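Local coordinates for putative cell filamentation protein (Bartonella quintana, PDB 4N67) that probably transfers AMP to target proteins as a VirB-translocated Fic-domain effector, and binds ADP in that domain, at residues A[20-25]-A[85-90]; A[61-66]-A[112-117]; A[128-133]-A[139-144]; A[192-195]-A[199-202]. The protein carries 2 engineered substitutions. All blocks are in the same frame, centred on the assembly; numbering follows the deposited sequence. Where two conformers were deposited one is given.

Interaction 1: residues A[20-25]-A[85-90]; sequences TLKNKH and FTFEDG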
loop_
_atom_site.group_PDB
_atom_site.type_symbol
_atom_site.label_atom_id
_atom_site.label_comp_id
_atom_site.label_asym_id
_atom_site.label_seq_id
_atom_site.Cartn_x
_atom_site.Cartn_y
_atom_site.Cartn_z
ATOM N N THR A 20 9.584 -6.621 18.801
ATOM C CA THR A 20 9.185 -5.233 18.577
ATOM C C THR A 20 10.073 -4.570 17.515
ATOM O O THR A 20 11.290 -4.522 17.654
ATOM C CB THR A 20 9.280 -4.426 19.875
ATOM O OG1 THR A 20 8.447 -5.047 20.878
ATOM C CG2 THR A 20 8.805 -3.013 19.684
ATOM N N LEU A 21 9.429 -4.089 16.471
ATOM C CA LEU A 21 10.102 -3.355 15.412
ATOM C C LEU A 21 10.713 -2.091 15.985
ATOM O O LEU A 21 10.046 -1.365 16.733
ATOM C CB LEU A 21 9.138 -2.973 14.304
ATOM C CG LEU A 21 8.578 -4.140 13.456
ATOM C CD1 LEU A 21 7.376 -3.734 12.615
ATOM C CD2 LEU A 21 9.690 -4.668 12.586
ATOM N N LYS A 22 11.949 -1.815 15.597
ATOM C CA LYS A 22 12.584 -0.552 15.922
ATOM C C LYS A 22 11.664 0.593 15.471
ATOM O O LYS A 22 11.165 0.611 14.353
ATOM C CB LYS A 22 13.931 -0.433 15.211
ATOM C CG LYS A 22 14.995 -1.393 15.710
ATOM C CD LYS A 22 16.298 -1.306 14.934
ATOM C CE LYS A 22 17.282 -2.368 15.417
ATOM N NZ LYS A 22 18.529 -2.286 14.620
ATOM N N ASN A 23 11.494 1.581 16.337
ATOM C CA ASN A 23 10.564 2.666 16.059
ATOM C C ASN A 23 11.036 3.943 16.722
ATOM O O ASN A 23 11.923 3.925 17.580
ATOM C CB ASN A 23 9.147 2.311 16.519
ATOM C CG ASN A 23 9.041 2.165 18.027
ATOM O OD1 ASN A 23 8.811 3.140 18.752
ATOM N ND2 ASN A 23 9.291 0.959 18.542
ATOM N N LYS A 24 10.408 5.049 16.341
ATOM C CA LYS A 24 10.802 6.370 16.819
ATOM C C LYS A 24 9.985 6.856 18.011
ATOM O O LYS A 24 10.246 7.932 18.537
ATOM C CB LYS A 24 10.698 7.358 15.665
ATOM C CG LYS A 24 11.733 7.044 14.579
ATOM C CD LYS A 24 11.507 7.763 13.266
ATOM C CE LYS A 24 11.466 9.273 13.391
ATOM N NZ LYS A 24 11.667 9.902 12.057
ATOM N N HIS A 25 9.032 6.045 18.463
ATOM C CA HIS A 25 8.101 6.453 19.498
ATOM C C HIS A 25 8.554 6.200 20.919
ATOM O O HIS A 25 7.882 6.632 21.861
ATOM C CB HIS A 25 6.760 5.724 19.306
ATOM C CG HIS A 25 6.031 6.122 18.093
ATOM N ND1 HIS A 25 5.637 7.409 17.856
ATOM C CD2 HIS A 25 5.663 5.407 17.008
ATOM C CE1 HIS A 25 4.996 7.468 16.706
ATOM N NE2 HIS A 25 5.002 6.256 16.171
ATOM N N PHE A 85 18.843 -0.596 4.276
ATOM C CA PHE A 85 18.553 0.635 5.025
ATOM C C PHE A 85 19.390 0.615 6.283
ATOM O O PHE A 85 19.308 -0.328 7.053
ATOM C CB PHE A 85 17.084 0.754 5.442
ATOM C CG PHE A 85 16.854 1.946 6.312
ATOM C CD1 PHE A 85 16.814 3.229 5.755
ATOM C CD2 PHE A 85 16.825 1.839 7.703
ATOM C CE1 PHE A 85 16.676 4.357 6.532
ATOM C CE2 PHE A 85 16.701 2.974 8.467
ATOM C CZ PHE A 85 16.636 4.235 7.897
ATOM N N THR A 86 20.164 1.669 6.508
ATOM C CA THR A 86 20.998 1.744 7.706
ATOM C C THR A 86 20.333 2.637 8.743
ATOM O O THR A 86 20.122 3.836 8.522
ATOM C CB THR A 86 22.387 2.244 7.368
ATOM O OG1 THR A 86 22.966 1.377 6.376
ATOM C CG2 THR A 86 23.281 2.247 8.599
ATOM N N PHE A 87 20.062 2.060 9.901
ATOM C CA PHE A 87 19.476 2.799 11.001
ATOM C C PHE A 87 20.506 3.746 11.640
ATOM O O PHE A 87 21.698 3.607 11.474
ATOM C CB PHE A 87 19.007 1.829 12.082
ATOM C CG PHE A 87 17.755 1.059 11.753
ATOM C CD1 PHE A 87 17.823 -0.175 11.113
ATOM C CD2 PHE A 87 16.512 1.547 12.135
ATOM C CE1 PHE A 87 16.683 -0.894 10.839
ATOM C CE2 PHE A 87 15.351 0.825 11.863
ATOM C CZ PHE A 87 15.441 -0.410 11.215
ATOM N N GLU A 88 20.024 4.688 12.424
ATOM C CA GLU A 88 20.879 5.543 13.223
ATOM C C GLU A 88 21.798 4.720 14.137
ATOM O O GLU A 88 22.936 5.131 14.405
ATOM C CB GLU A 88 19.961 6.429 14.035
ATOM C CG GLU A 88 20.498 7.571 14.839
ATOM C CD GLU A 88 19.308 8.283 15.457
ATOM O OE1 GLU A 88 19.040 8.059 16.652
ATOM O OE2 GLU A 88 18.580 8.975 14.718
ATOM N N ASP A 89 21.356 3.532 14.555
ATOM C CA ASP A 89 22.163 2.648 15.420
ATOM C C ASP A 89 23.294 1.959 14.686
ATOM O O ASP A 89 24.093 1.228 15.313
ATOM C CB ASP A 89 21.283 1.620 16.176
ATOM C CG ASP A 89 20.653 0.565 15.276
ATOM O OD1 ASP A 89 21.214 0.221 14.223
ATOM O OD2 ASP A 89 19.596 0.052 15.650
ATOM N N GLY A 90 23.382 2.184 13.373
ATOM C CA GLY A 90 24.476 1.678 12.548
ATOM C C GLY A 90 24.263 0.324 11.896
ATOM O O GLY A 90 25.084 -0.094 11.078
#
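Lys-22 lies over one face of the Phe-87 ring and an edge atom of Phe-85 over the opposite face, and the same lysine goes on to a salt bridge. Phe-87 opens the turn of the short antiparallel hairpin of strands 85-86 and 92-93. The contact joins the N-terminal loop to this hairpin of the Fic domain. A type I turn from Phe-87 to Gly-90 starts the bend, closed by Gly-90 N to Phe-87 O at 2.9 Å.

Lys-22 comes from the N-terminal loop that leads to helix 30-48. Its chain is extended beyond CG and runs across the ring. CD of Lys-22 sits over the ring centre, 3.8 Å from the centroid of Phe-87 and 10° off the normal, a CH-pi contact. NZ of Lys-22 lies over the same face in a cation-pi contact, 4.5 Å from that centroid. On the opposite face is Phe-85 CE2, offset toward the rim.

The first torsion of Asp-89 (chi1 69°) brings its carboxylate toward the lysine, which it meets from the opposite direction. NZ of Lys-22 also bonds to Asn-12 O, so two bonds fix the ammonium group. Asp-89 OD1 is taken by Ser-91 OG. The charge pair thus ties the loop to the hairpin turn: Lys-22 NZ is 2.8 Å from Asp-89 OD2, on the syn lone pair of that oxygen.

Interaction 2: residues A[61-66]-A[112-117]; sequences YLRTIH and QIQREL
The guanidinium of Arg-63 and the amide of Gln-114 meet edge to edge. Their planes are only 19° apart, and Gln-114 CD lies at the edge of the guanidinium, in its plane. NH2 of Arg-63 donates to OE1 of Gln-114 at 3.0 Å, almost straight at the hydrogen (169°). At the acceptor the approach is less usual. The C=O...N angle is just 91°, so the donor comes in beside the carbonyl, though within its plane. Arg-63 NH2 is also 2.8 Å from Gln-114 NE2. Both are donors, so this is a close approach and not a bond, and it makes the details of the pairing doubtful.

Each group has a further partner. Gln-114 NE2 is hydrogen-bonded to Asp-82 OD2, which is its stronger link, and Arg-63 NH2 is bonded to Thr-80 OG1. The arginine reaches across with an extended chain from CG to NE. The glutamine is bent at its second torsion, which turns its amide toward the arginine.

Beneath this polar bridge the helices touch through leucines. Leu-62 CD2 is 4.1 Å from Leu-117 CD2, and the side chains cross at about a right angle. Leu-62 also packs on Leu-149 and Phe-166. A polar bridge beside a leucine contact thus joins helices 59-70 and 112-126, two parts of the helical core of the Fic domain.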
loop_
_atom_site.group_PDB
_atom_site.type_symbol
_atom_site.label_atom_id
_atom_site.label_comp_id
_atom_site.label_asym_id
_atom_site.label_seq_id
_atom_site.Cartn_x
_atom_site.Cartn_y
_atom_site.Cartn_z
ATOM N N TYR A 61 5.690 8.201 -6.009
ATOM C CA TYR A 61 4.537 8.643 -5.255
ATOM C C TYR A 61 4.172 7.636 -4.167
ATOM O O TYR A 61 3.810 8.021 -3.044
ATOM C CB TYR A 61 3.368 8.938 -6.209
ATOM C CG TYR A 61 2.165 9.550 -5.523
ATOM C CD1 TYR A 61 2.250 10.732 -4.810
ATOM C CD2 TYR A 61 0.922 8.931 -5.609
ATOM C CE1 TYR A 61 1.139 11.284 -4.184
ATOM C CE2 TYR A 61 -0.200 9.462 -5.007
ATOM C CZ TYR A 61 -0.096 10.635 -4.300
ATOM O OH TYR A 61 -1.225 11.166 -3.727
ATOM N N LEU A 62 4.212 6.341 -4.484
ATOM C CA LEU A 62 3.930 5.309 -3.493
ATOM C C LEU A 62 4.889 5.432 -2.321
ATOM O O LEU A 62 4.471 5.368 -1.157
ATOM C CB LEU A 62 3.988 3.933 -4.130
ATOM C CG LEU A 62 3.470 2.799 -3.289
ATOM C CD1 LEU A 62 1.961 2.754 -3.288
ATOM C CD2 LEU A 62 4.015 1.483 -3.807
ATOM N N ARG A 63 6.169 5.669 -2.625
ATOM C CA ARG A 63 7.139 5.879 -1.561
ATOM C C ARG A 63 6.833 7.127 -0.719
ATOM O O ARG A 63 6.964 7.126 0.503
ATOM C CB ARG A 63 8.543 5.953 -2.150
ATOM C CG ARG A 63 9.059 4.616 -2.674
ATOM C CD ARG A 63 10.484 4.744 -3.213
ATOM N NE ARG A 63 11.082 3.442 -3.462
ATOM C CZ ARG A 63 11.074 2.778 -4.613
ATOM N NH1 ARG A 63 10.555 3.293 -5.718
ATOM N NH2 ARG A 63 11.674 1.589 -4.669
ATOM N N THR A 64 6.408 8.185 -1.380
ATOM C CA THR A 64 6.002 9.400 -0.673
ATOM C C THR A 64 4.828 9.148 0.270
ATOM O O THR A 64 4.840 9.604 1.414
ATOM C CB THR A 64 5.670 10.518 -1.649
ATOM O OG1 THR A 64 6.898 10.985 -2.226
ATOM C CG2 THR A 64 4.991 11.660 -0.978
ATOM N N ILE A 65 3.810 8.423 -0.183
ATOM C CA ILE A 65 2.725 8.074 0.697
ATOM C C ILE A 65 3.203 7.313 1.917
ATOM O O ILE A 65 2.856 7.650 3.057
ATOM C CB ILE A 65 1.636 7.251 -0.029
ATOM C CG1 ILE A 65 0.990 8.085 -1.146
ATOM C CG2 ILE A 65 0.589 6.751 0.940
ATOM C CD1 ILE A 65 0.132 7.256 -2.065
ATOM N N HIS A 66 4.027 6.288 1.698
ATOM C CA HIS A 66 4.517 5.488 2.818
ATOM C C HIS A 66 5.301 6.391 3.771
ATOM O O HIS A 66 5.183 6.298 4.985
ATOM C CB HIS A 66 5.400 4.355 2.341
ATOM C CG HIS A 66 5.723 3.369 3.399
ATOM N ND1 HIS A 66 6.849 3.460 4.200
ATOM C CD2 HIS A 66 5.073 2.252 3.789
ATOM C CE1 HIS A 66 6.867 2.433 5.031
ATOM N NE2 HIS A 66 5.799 1.697 4.811
ATOM N N GLN A 112 12.221 -8.010 -8.233
ATOM C CA GLN A 112 10.854 -8.080 -8.734
ATOM C C GLN A 112 10.026 -6.889 -8.242
ATOM O O GLN A 112 9.069 -6.483 -8.896
ATOM C CB GLN A 112 10.161 -9.353 -8.274
ATOM C CG GLN A 112 10.736 -10.563 -8.955
ATOM C CD GLN A 112 10.123 -11.858 -8.485
ATOM O OE1 GLN A 112 9.345 -11.893 -7.524
ATOM N NE2 GLN A 112 10.480 -12.953 -9.166
ATOM N N ILE A 113 10.358 -6.375 -7.066
ATOM C CA ILE A 113 9.586 -5.270 -6.483
ATOM C C ILE A 113 9.701 -4.089 -7.427
ATOM O O ILE A 113 8.702 -3.514 -7.802
ATOM C CB ILE A 113 10.085 -4.884 -5.081
ATOM C CG1 ILE A 113 9.850 -6.034 -4.080
ATOM C CG2 ILE A 113 9.427 -3.595 -4.609
ATOM C CD1 ILE A 113 10.486 -5.776 -2.718
ATOM N N GLN A 114 10.922 -3.736 -7.801
ATOM C CA GLN A 114 11.114 -2.579 -8.704
ATOM C C GLN A 114 10.517 -2.827 -10.084
ATOM O O GLN A 114 9.885 -1.923 -10.672
ATOM C CB GLN A 114 12.596 -2.253 -8.855
ATOM C CG GLN A 114 13.306 -1.817 -7.576
ATOM C CD GLN A 114 12.563 -0.760 -6.778
ATOM O OE1 GLN A 114 12.012 0.216 -7.322
ATOM N NE2 GLN A 114 12.548 -0.943 -5.472
ATOM N N ARG A 115 10.706 -4.038 -10.597
ATOM C CA ARG A 115 10.203 -4.392 -11.923
ATOM C C ARG A 115 8.679 -4.328 -11.971
ATOM O O ARG A 115 8.097 -3.823 -12.935
ATOM C CB ARG A 115 10.710 -5.792 -12.371
ATOM C CG ARG A 115 12.144 -5.827 -12.882
ATOM C CD ARG A 115 12.600 -7.236 -13.305
ATOM N NE ARG A 115 13.369 -7.855 -12.220
ATOM C CZ ARG A 115 13.159 -9.049 -11.666
ATOM N NH1 ARG A 115 13.929 -9.433 -10.658
ATOM N NH2 ARG A 115 12.202 -9.854 -12.090
ATOM N N GLU A 116 8.026 -4.844 -10.929
ATOM C CA GLU A 116 6.575 -4.778 -10.877
ATOM C C GLU A 116 6.048 -3.357 -10.723
ATOM O O GLU A 116 5.033 -3.028 -11.307
ATOM C CB GLU A 116 6.022 -5.690 -9.784
ATOM C CG GLU A 116 6.255 -7.163 -10.118
ATOM C CD GLU A 116 5.809 -8.137 -9.051
ATOM O OE1 GLU A 116 4.909 -7.792 -8.263
ATOM O OE2 GLU A 116 6.338 -9.283 -9.034
ATOM N N LEU A 117 6.695 -2.531 -9.922
ATOM C CA LEU A 117 6.259 -1.143 -9.789
ATOM C C LEU A 117 6.469 -0.403 -11.109
ATOM O O LEU A 117 5.610 0.403 -11.478
ATOM C CB LEU A 117 7.012 -0.434 -8.671
ATOM C CG LEU A 117 6.669 -0.972 -7.285
ATOM C CD1 LEU A 117 7.536 -0.316 -6.244
ATOM C CD2 LEU A 117 5.189 -0.806 -6.961
#

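Interaction 3: residues A[128-133]-A[139-144]; sequences NNLQGL and AANAAE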
loop_
_atom_site.group_PDB
_atom_site.type_symbol
_atom_site.label_atom_id
_atom_site.label_comp_id
_atom_site.label_asym_id
_atom_site.label_seq_id
_atom_site.Cartn_x
_atom_site.Cartn_y
_atom_site.Cartn_z
ATOM N N ASN A 128 -3.841 6.418 -19.125
ATOM C CA ASN A 128 -4.147 7.763 -18.720
ATOM C C ASN A 128 -4.680 7.839 -17.275
ATOM O O ASN A 128 -5.666 8.507 -17.007
ATOM C CB ASN A 128 -5.146 8.362 -19.709
ATOM C CG ASN A 128 -5.259 9.850 -19.591
ATOM O OD1 ASN A 128 -4.317 10.536 -19.184
ATOM N ND2 ASN A 128 -6.435 10.374 -19.932
ATOM N N ASN A 129 -3.988 7.151 -16.375
ATOM C CA ASN A 129 -4.332 7.088 -14.951
ATOM C C ASN A 129 -5.773 6.705 -14.690
ATOM O O ASN A 129 -6.386 7.179 -13.723
ATOM C CB ASN A 129 -4.005 8.405 -14.262
ATOM C CG ASN A 129 -2.530 8.675 -14.251
ATOM O OD1 ASN A 129 -1.708 7.737 -14.230
ATOM N ND2 ASN A 129 -2.173 9.957 -14.292
ATOM N N LEU A 130 -6.298 5.824 -15.538
ATOM C CA LEU A 130 -7.675 5.351 -15.455
ATOM C C LEU A 130 -8.751 6.411 -15.641
ATOM O O LEU A 130 -9.891 6.175 -15.268
ATOM C CB LEU A 130 -7.905 4.587 -14.142
ATOM C CG LEU A 130 -6.887 3.506 -13.765
ATOM C CD1 LEU A 130 -7.392 2.699 -12.565
ATOM C CD2 LEU A 130 -6.592 2.600 -14.960
ATOM N N GLN A 131 -8.415 7.542 -16.263
ATOM C CA GLN A 131 -9.415 8.534 -16.635
ATOM C C GLN A 131 -10.260 8.070 -17.825
ATOM O O GLN A 131 -9.856 7.202 -18.603
ATOM C CB GLN A 131 -8.737 9.851 -17.002
ATOM C CG GLN A 131 -7.991 10.508 -15.868
ATOM C CD GLN A 131 -7.342 11.817 -16.277
ATOM O OE1 GLN A 131 -6.153 12.009 -16.059
ATOM N NE2 GLN A 131 -8.117 12.720 -16.866
ATOM N N GLY A 132 -11.469 8.617 -17.947
ATOM C CA GLY A 132 -12.302 8.338 -19.086
ATOM C C GLY A 132 -12.947 6.975 -19.117
ATOM O O GLY A 132 -13.313 6.462 -20.172
ATOM N N LEU A 133 -13.087 6.349 -17.957
ATOM C CA LEU A 133 -13.722 5.049 -17.871
ATOM C C LEU A 133 -15.138 5.125 -17.337
ATOM O O LEU A 133 -15.497 6.028 -16.555
ATOM C CB LEU A 133 -12.908 4.103 -16.977
ATOM C CG LEU A 133 -11.458 3.865 -17.401
ATOM C CD1 LEU A 133 -10.741 2.962 -16.426
ATOM C CD2 LEU A 133 -11.434 3.239 -18.790
ATOM N N ALA A 139 -13.857 0.359 -11.829
ATOM C CA ALA A 139 -13.755 -0.599 -10.711
ATOM C C ALA A 139 -12.886 -1.789 -11.068
ATOM O O ALA A 139 -12.044 -2.206 -10.254
ATOM C CB ALA A 139 -15.112 -1.055 -10.196
ATOM N N ALA A 140 -13.053 -2.332 -12.263
ATOM C CA ALA A 140 -12.263 -3.502 -12.659
ATOM C C ALA A 140 -10.785 -3.132 -12.776
ATOM O O ALA A 140 -9.900 -3.893 -12.378
ATOM C CB ALA A 140 -12.778 -4.071 -13.977
ATOM N N ASN A 141 -10.510 -1.954 -13.324
ATOM C CA ASN A 141 -9.149 -1.544 -13.532
ATOM C C ASN A 141 -8.493 -1.199 -12.196
ATOM O O ASN A 141 -7.316 -1.509 -11.997
ATOM C CB ASN A 141 -9.064 -0.348 -14.484
ATOM C CG ASN A 141 -9.000 -0.767 -15.942
ATOM O OD1 ASN A 141 -7.925 -1.030 -16.464
ATOM N ND2 ASN A 141 -10.138 -0.806 -16.603
ATOM N N ALA A 142 -9.253 -0.575 -11.304
ATOM C CA ALA A 142 -8.711 -0.220 -9.982
ATOM C C ALA A 142 -8.361 -1.483 -9.248
ATOM O O ALA A 142 -7.323 -1.553 -8.549
ATOM C CB ALA A 142 -9.714 0.592 -9.188
ATOM N N ALA A 143 -9.209 -2.502 -9.394
ATOM C CA ALA A 143 -8.944 -3.790 -8.723
ATOM C C ALA A 143 -7.657 -4.419 -9.241
ATOM O O ALA A 143 -6.889 -4.987 -8.447
ATOM C CB ALA A 143 -10.124 -4.753 -8.892
ATOM N N GLU A 144 -7.423 -4.330 -10.556
ATOM C CA GLU A 144 -6.174 -4.851 -11.134
ATOM C C GLU A 144 -4.946 -4.086 -10.624
ATOM O O GLU A 144 -3.899 -4.672 -10.354
ATOM C CB GLU A 144 -6.218 -4.833 -12.657
ATOM C CG GLU A 144 -7.243 -5.787 -13.234
ATOM C CD GLU A 144 -7.097 -5.991 -14.737
ATOM O OE1 GLU A 144 -6.009 -5.682 -15.279
ATOM O OE2 GLU A 144 -8.069 -6.452 -15.379
#
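The amide of Asn-141 is gripped at both ends while it packs against Leu-130 and Leu-133. Its OD1 accepts from Lys-127 NZ. Its ND2 donates to Glu-137 O, one turn back in the same helix. These two bonds hold the amide in place and satisfy its polar atoms. The contact across the segments is itself purely van der Waals.

Leu-130 straddles the CB of Asn-141 with both methyl groups. CD2 of Leu-130 is 3.9 Å from Asn-141 CB, and CD1 of Leu-130 is 4.0 Å from the same CB. That CD1 also lies 4.0 Å from Ala-142 N, so the methyl reaches the helix backbone. Leu-133 meets the amide from another direction. Its CD1 is 3.8 Å from Asn-141 ND2, and the two side chains cross at about a right angle.

The loop bends tightly, and both leucines face the helix. Asn-128, Asn-129 and Leu-130 all have positive phi. Asn-128 is the C-prime residue of a Schellman motif that ends helix 112-126, and its O accepts from Gln-131 N at 3.0 Å. Leu-130 also packs on Leu-124, Phe-138 and Leu-170, so it is buried among three helices. The arrangement is a helix-loop-helix connection of the Fic fold, in which the linking loop folds back on helix 135-152, the helix that runs toward the Fic motif loop.

Interaction 4: residues A[192-195]-A[199-202]; sequences SIEA and NNPE. With ADP (adenosine-5'-diphosphate), chain B.
Ser-192 begins the segment and faces the nucleotide. Its OG accepts a hydrogen bond from O2' of ADP at 2.7 Å, and is also bonded to Asp-150 OD2. Asp-150 binds ADP through its other oxygen, so it both contacts the nucleotide and positions the serine. Ile-193 follows. Its CG1 lies over the face of the adenine, 3.5 Å from N6 of ADP.

Glu-194 turns to the loop after the helix. Its backbone O accepts from Asn-200 N at 2.9 Å, with the donor 41° above the carbonyl plane. Its carboxylate takes a second bond from the same residue: Asn-200 ND2 is 2.9 Å from Glu-194 OE1. The oxygen is met on its anti side, 24° out of the carboxylate plane. The glutamate chain is bent at chi2 (-59°), which curls the carboxylate back to the asparagine. Ala-195 O receives only a weak bond from Asn-199 N, at 3.4 Å. Asn-199, with positive phi, is the first residue to leave helix 185-198.

Asn-200 also works forward. Its OD1 accepts from Glu-202 N at 3.2 Å, a capping bond for helix 202-211. Both ends of its amide are therefore engaged, which fixes the amide's rotation. These bonds probably restrict the joint between helices 185-198 and 202-211, the first of which contributes to the nucleotide pocket.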
loop_
_atom_site.group_PDB
_atom_site.type_symbol
_atom_site.label_atom_id
_atom_site.label_comp_id
_atom_site.label_asym_id
_atom_site.label_seq_id
_atom_site.Cartn_x
_atom_site.Cartn_y
_atom_site.Cartn_z
ATOM N N SER A 192 -7.944 -9.930 -1.193
ATOM C CA SER A 192 -6.489 -9.989 -1.454
ATOM C C SER A 192 -5.971 -11.435 -1.561
ATOM O O SER A 192 -5.262 -11.794 -2.495
ATOM C CB SER A 192 -5.736 -9.258 -0.356
ATOM O OG SER A 192 -5.889 -7.831 -0.452
ATOM N N ILE A 193 -6.412 -12.268 -0.632
ATOM C CA ILE A 193 -6.082 -13.686 -0.648
ATOM C C ILE A 193 -6.610 -14.377 -1.896
ATOM O O ILE A 193 -5.885 -15.111 -2.575
ATOM C CB ILE A 193 -6.650 -14.365 0.607
ATOM C CG1 ILE A 193 -5.917 -13.878 1.852
ATOM C CG2 ILE A 193 -6.550 -15.887 0.481
ATOM C CD1 ILE A 193 -6.638 -14.177 3.149
ATOM N N GLU A 194 -7.894 -14.174 -2.213
ATOM C CA GLU A 194 -8.454 -14.780 -3.404
ATOM C C GLU A 194 -7.653 -14.441 -4.647
ATOM O O GLU A 194 -7.372 -15.316 -5.473
ATOM C CB GLU A 194 -9.917 -14.358 -3.588
ATOM C CG GLU A 194 -10.908 -15.134 -2.721
ATOM C CD GLU A 194 -10.845 -16.623 -2.992
ATOM O OE1 GLU A 194 -10.941 -17.031 -4.169
ATOM O OE2 GLU A 194 -10.637 -17.368 -2.021
ATOM N N ALA A 195 -7.277 -13.160 -4.797
ATOM C CA ALA A 195 -6.556 -12.760 -5.990
ATOM C C ALA A 195 -5.159 -13.371 -6.048
ATOM O O ALA A 195 -4.766 -13.928 -7.058
ATOM C CB ALA A 195 -6.482 -11.233 -6.100
ATOM N N ASN A 199 -5.833 -17.098 -7.484
ATOM C CA ASN A 199 -5.966 -16.671 -8.877
ATOM C C ASN A 199 -7.420 -16.353 -9.197
ATOM O O ASN A 199 -7.940 -16.739 -10.249
ATOM C CB ASN A 199 -5.438 -17.762 -9.816
ATOM C CG ASN A 199 -5.240 -17.265 -11.237
ATOM O OD1 ASN A 199 -4.795 -16.135 -11.457
ATOM N ND2 ASN A 199 -5.575 -18.105 -12.211
ATOM N N ASN A 200 -8.084 -15.699 -8.249
ATOM C CA ASN A 200 -9.488 -15.357 -8.389
ATOM C C ASN A 200 -9.661 -13.852 -8.235
ATOM O O ASN A 200 -9.716 -13.353 -7.109
ATOM C CB ASN A 200 -10.337 -16.077 -7.352
ATOM C CG ASN A 200 -11.791 -15.673 -7.426
ATOM O OD1 ASN A 200 -12.237 -15.093 -8.424
ATOM N ND2 ASN A 200 -12.532 -15.949 -6.370
ATOM N N PRO A 201 -9.769 -13.142 -9.365
ATOM C CA PRO A 201 -9.831 -11.684 -9.340
ATOM C C PRO A 201 -11.215 -11.112 -9.044
ATOM O O PRO A 201 -11.343 -9.908 -8.887
ATOM C CB PRO A 201 -9.410 -11.308 -10.763
ATOM C CG PRO A 201 -9.933 -12.438 -11.592
ATOM C CD PRO A 201 -9.678 -13.650 -10.747
ATOM N N GLU A 202 -12.243 -11.952 -8.959
ATOM C CA GLU A 202 -13.607 -11.448 -8.824
ATOM C C GLU A 202 -13.918 -10.732 -7.503
ATOM O O GLU A 202 -14.537 -9.676 -7.525
ATOM C CB GLU A 202 -14.616 -12.574 -9.088
ATOM C CG GLU A 202 -14.553 -13.059 -10.519
ATOM C CD GLU A 202 -14.914 -11.984 -11.514
ATOM O OE1 GLU A 202 -14.068 -11.659 -12.377
ATOM O OE2 GLU A 202 -16.042 -11.452 -11.421
HETATM P PB ADP B . 1.641 -5.041 6.205
HETATM O O1B ADP B . 2.432 -6.280 6.656
HETATM O O2B ADP B . 2.205 -4.505 4.935
HETATM O O3B ADP B . 1.504 -3.959 7.279
HETATM P PA ADP B . -1.201 -5.338 5.508
HETATM O O1A ADP B . -2.292 -5.798 6.488
HETATM O O2A ADP B . -1.084 -3.849 5.284
HETATM O O3A ADP B . 0.263 -5.854 6.044
HETATM O "O5'" ADP B . -1.410 -6.150 4.160
HETATM C "C5'" ADP B . -0.842 -5.713 2.920
HETATM C "C4'" ADP B . -1.768 -6.163 1.795
HETATM O "O4'" ADP B . -1.663 -7.591 1.630
HETATM C "C3'" ADP B . -3.234 -5.828 2.055
HETATM O "O3'" ADP B . -3.846 -5.284 0.869
HETATM C "C2'" ADP B . -3.839 -7.172 2.414
HETATM O "O2'" ADP B . -5.236 -7.296 2.116
HETATM C "C1'" ADP B . -3.008 -8.112 1.590
HETATM N N9 ADP B . -2.983 -9.510 2.066
HETATM C C8 ADP B . -3.246 -9.995 3.296
HETATM N N7 ADP B . -3.066 -11.338 3.268
HETATM C C5 ADP B . -2.688 -11.711 2.039
HETATM C C6 ADP B . -2.350 -12.960 1.343
HETATM N N6 ADP B . -2.383 -14.122 2.063
HETATM N N1 ADP B . -1.996 -12.932 0.048
HETATM C C2 ADP B . -1.962 -11.747 -0.624
HETATM N N3 ADP B . -2.275 -10.570 -0.037
HETATM C C4 ADP B . -2.627 -10.486 1.245
#

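Interactions 3 and 4 are 18 Å apart between centres, with nearest atoms about 5 Å apart. Helix 202-211 links them: it is capped from interaction 4 and packs on Ala-139, Ala-142 and Ala-143. Only interaction 4 touches ADP. Leu-62 of interaction 2 has its side chain about 11 Å from ADP and about 11 Å from the magnesium ion, while the side chain of Ala-142 in interaction 3 is about 13 Å from ADP. Interaction 1 and interactions 3 and 4 lie on opposite sides of the chain's centre, 37 Å and 35 Å apart between centres. Interaction 1 crosses interaction 2 along the chain, and their nearest atoms are about 10 Å apart.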